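PDB 4WY9: putative MCP-type signal transduction protein from Campylobacter jejuni subsp. jejuni serotype O:2, which is the chemoreceptor Tlp1, whose periplasmic tandem-PAS sensing domain probably perceives chemotactic signals, perhaps through an indirect mode of ligand recognition. Local coordinates for residues A[76-82]-A[182-188]. Residues are numbered along the deposited sequence; the frame is centred on the assembly and turned at random. Where two conformers were deposited one is given.
Sequences SNFTYLY and VIGMTLD
The ring of Tyr80 lies across the backbone of Gly184, its antiparallel partner. Gly184 CA stands 3.9 Å from the centroid of the Tyr80 ring in a CH-pi contact, 28° off the normal, and the carbonyl carbon of Gly184 sits over the ring centre. A chi1 of 46° places CG of Tyr80 between its own backbone N and carbonyl carbon, which swings the ring across the neighbouring strand. Thr186 meets the same ring at its edge, with OG1 in the ring plane and 3.4 Å from Tyr80 CE2. Both hydroxyls, Tyr80 OH and Thr186 OG1, hydrogen-bond to Asn167 OD1 on the next strand, so one amide oxygen ties the two side chains together.

Backbone hydrogen bonds run in reciprocal pairs between Tyr80 and Gly184 and between Tyr82 and Val182. These are inner strands of the antiparallel sheet in the first PDC sensor domain, a PAS-like Cache module; strands 104-110 and 163-173 flank the pair. Thr79, Leu81, Ile183 and Met185 project from the sheet face covered by helices 8-51 and 59-70. There Leu81 CB packs 4.0 Å from Ile183 CD1.

A classic beta bulge sets Asn77 and Phe78 together opposite Thr186. Thr186 O accepts from Asn77 N at 2.9 Å and, more weakly, from Phe78 N at 3.3 Å. The side chain of Asn77, itself a bulge residue, carries the pairing on to Asp188: its OD1 receives Asp188 N at 2.8 Å, nearly straight at hydrogen (167°) although the donor stands above the amide plane, while ND2 bonds to Asp191 OD2. Asp188 OD1 caps Ser190 N where the chain turns into helix 190-196.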
loop_
_atom_site.group_PDB
_atom_site.type_symbol
_atom_site.label_atom_id
_atom_site.label_comp_id
_atom_site.label_asym_id
_atom_site.label_seq_id
_atom_site.Cartn_x
_atom_site.Cartn_y
_atom_site.Cartn_z
ATOM N N SER A 76 8.947 2.987 0.392
ATOM C CA SER A 76 8.266 3.338 1.643
ATOM C C SER A 76 8.561 4.796 1.985
ATOM O O SER A 76 9.685 5.249 2.022
ATOM C CB SER A 76 8.704 2.448 2.783
ATOM O OG SER A 76 10.104 2.504 2.978
ATOM N N ASN A 77 7.508 5.542 2.161
ATOM C CA ASN A 77 7.583 6.932 2.531
ATOM C C ASN A 77 7.766 7.070 4.008
ATOM O O ASN A 77 8.388 8.061 4.490
ATOM C CB ASN A 77 6.325 7.643 1.979
ATOM C CG ASN A 77 6.215 7.524 0.447
ATOM O OD1 ASN A 77 5.598 6.533 -0.134
ATOM N ND2 ASN A 77 6.740 8.534 -0.229
ATOM N N PHE A 78 7.223 6.113 4.766
ATOM C CA PHE A 78 7.422 6.098 6.195
ATOM C C PHE A 78 7.707 4.700 6.693
ATOM O O PHE A 78 7.247 3.703 6.125
ATOM C CB PHE A 78 6.177 6.655 6.911
ATOM C CG PHE A 78 5.815 8.053 6.499
ATOM C CD1 PHE A 78 6.363 9.163 7.159
ATOM C CD2 PHE A 78 4.970 8.294 5.400
ATOM C CE1 PHE A 78 6.055 10.440 6.755
ATOM C CE2 PHE A 78 4.644 9.588 5.034
ATOM C CZ PHE A 78 5.181 10.653 5.709
ATOM N N THR A 79 8.429 4.635 7.808
ATOM C CA THR A 79 8.739 3.389 8.479
ATOM C C THR A 79 8.440 3.596 9.952
ATOM O O THR A 79 8.685 4.678 10.483
ATOM C CB THR A 79 10.230 2.989 8.255
ATOM O OG1 THR A 79 10.425 2.631 6.843
ATOM C CG2 THR A 79 10.646 1.856 9.158
ATOM N N TYR A 80 7.874 2.597 10.598
ATOM C CA TYR A 80 7.555 2.733 12.032
ATOM C C TYR A 80 7.770 1.477 12.815
ATOM O O TYR A 80 7.505 0.367 12.339
ATOM C CB TYR A 80 6.116 3.230 12.230
ATOM C CG TYR A 80 5.091 2.524 11.375
ATOM C CD1 TYR A 80 4.476 1.336 11.801
ATOM C CD2 TYR A 80 4.732 3.026 10.130
ATOM C CE1 TYR A 80 3.540 0.720 11.020
ATOM C CE2 TYR A 80 3.799 2.381 9.330
ATOM C CZ TYR A 80 3.211 1.231 9.784
ATOM O OH TYR A 80 2.259 0.578 8.990
ATOM N N LEU A 81 8.239 1.654 14.052
ATOM C CA LEU A 81 8.303 0.615 15.052
ATOM C C LEU A 81 7.444 1.025 16.218
ATOM O O LEU A 81 7.734 2.014 16.901
ATOM C CB LEU A 81 9.730 0.336 15.513
ATOM C CG LEU A 81 9.834 -0.745 16.595
ATOM C CD1 LEU A 81 9.373 -2.097 16.107
ATOM C CD2 LEU A 81 11.258 -0.851 17.111
ATOM N N TYR A 82 6.379 0.267 16.465
ATOM C CA TYR A 82 5.487 0.464 17.603
ATOM C C TYR A 82 5.837 -0.613 18.626
ATOM O O TYR A 82 5.819 -1.792 18.299
ATOM C CB TYR A 82 4.036 0.372 17.136
ATOM C CG TYR A 82 2.976 0.312 18.210
ATOM C CD1 TYR A 82 3.082 1.023 19.398
ATOM C CD2 TYR A 82 1.837 -0.451 18.017
ATOM C CE1 TYR A 82 2.090 0.949 20.366
ATOM C CE2 TYR A 82 0.853 -0.529 18.959
ATOM C CZ TYR A 82 0.975 0.157 20.141
ATOM O OH TYR A 82 -0.035 0.072 21.072
ATOM N N VAL A 182 5.238 -3.946 16.544
ATOM C CA VAL A 182 4.913 -4.027 15.125
ATOM C C VAL A 182 5.913 -3.186 14.364
ATOM O O VAL A 182 6.121 -2.017 14.722
ATOM C CB VAL A 182 3.490 -3.531 14.823
ATOM C CG1 VAL A 182 3.231 -3.572 13.300
ATOM C CG2 VAL A 182 2.444 -4.333 15.572
ATOM N N ILE A 183 6.533 -3.750 13.339
ATOM C CA ILE A 183 7.374 -2.978 12.427
ATOM C C ILE A 183 6.624 -2.877 11.099
ATOM O O ILE A 183 6.183 -3.896 10.543
ATOM C CB ILE A 183 8.788 -3.593 12.270
ATOM C CG1 ILE A 183 9.688 -2.742 11.387
ATOM C CG2 ILE A 183 8.721 -5.043 11.756
ATOM C CD1 ILE A 183 10.185 -1.494 12.016
ATOM N N GLY A 184 6.426 -1.672 10.607
ATOM C CA GLY A 184 5.675 -1.488 9.397
ATOM C C GLY A 184 6.167 -0.369 8.523
ATOM O O GLY A 184 7.064 0.399 8.898
ATOM N N MET A 185 5.551 -0.270 7.354
ATOM C CA MET A 185 5.881 0.706 6.357
ATOM C C MET A 185 4.621 1.293 5.725
ATOM O O MET A 185 3.611 0.580 5.614
ATOM C CB MET A 185 6.724 0.099 5.238
ATOM C CG MET A 185 7.969 -0.586 5.701
ATOM S SD MET A 185 8.486 -1.675 4.377
ATOM C CE MET A 185 9.992 -2.312 4.955
ATOM N N THR A 186 4.717 2.529 5.280
ATOM C CA THR A 186 3.645 3.208 4.585
ATOM C C THR A 186 4.077 3.570 3.194
ATOM O O THR A 186 5.099 4.232 3.033
ATOM C CB THR A 186 3.185 4.493 5.316
ATOM O OG1 THR A 186 2.879 4.203 6.664
ATOM C CG2 THR A 186 1.998 5.099 4.638
ATOM N N LEU A 187 3.276 3.176 2.193
ATOM C CA LEU A 187 3.440 3.605 0.817
ATOM C C LEU A 187 2.436 4.706 0.524
ATOM O O LEU A 187 1.239 4.525 0.748
ATOM C CB LEU A 187 3.238 2.438 -0.139
ATOM C CG LEU A 187 3.191 2.718 -1.640
ATOM C CD1 LEU A 187 4.482 3.273 -2.149
ATOM C CD2 LEU A 187 2.822 1.429 -2.380
ATOM N N ASP A 188 2.934 5.849 0.070
ATOM C CA ASP A 188 2.101 6.942 -0.412
ATOM C C ASP A 188 1.759 6.685 -1.873
ATOM O O ASP A 188 2.647 6.608 -2.716
ATOM C CB ASP A 188 2.831 8.269 -0.231
ATOM C CG ASP A 188 2.038 9.487 -0.664
ATOM O OD1 ASP A 188 1.056 9.379 -1.427
ATOM O OD2 ASP A 188 2.437 10.596 -0.256
#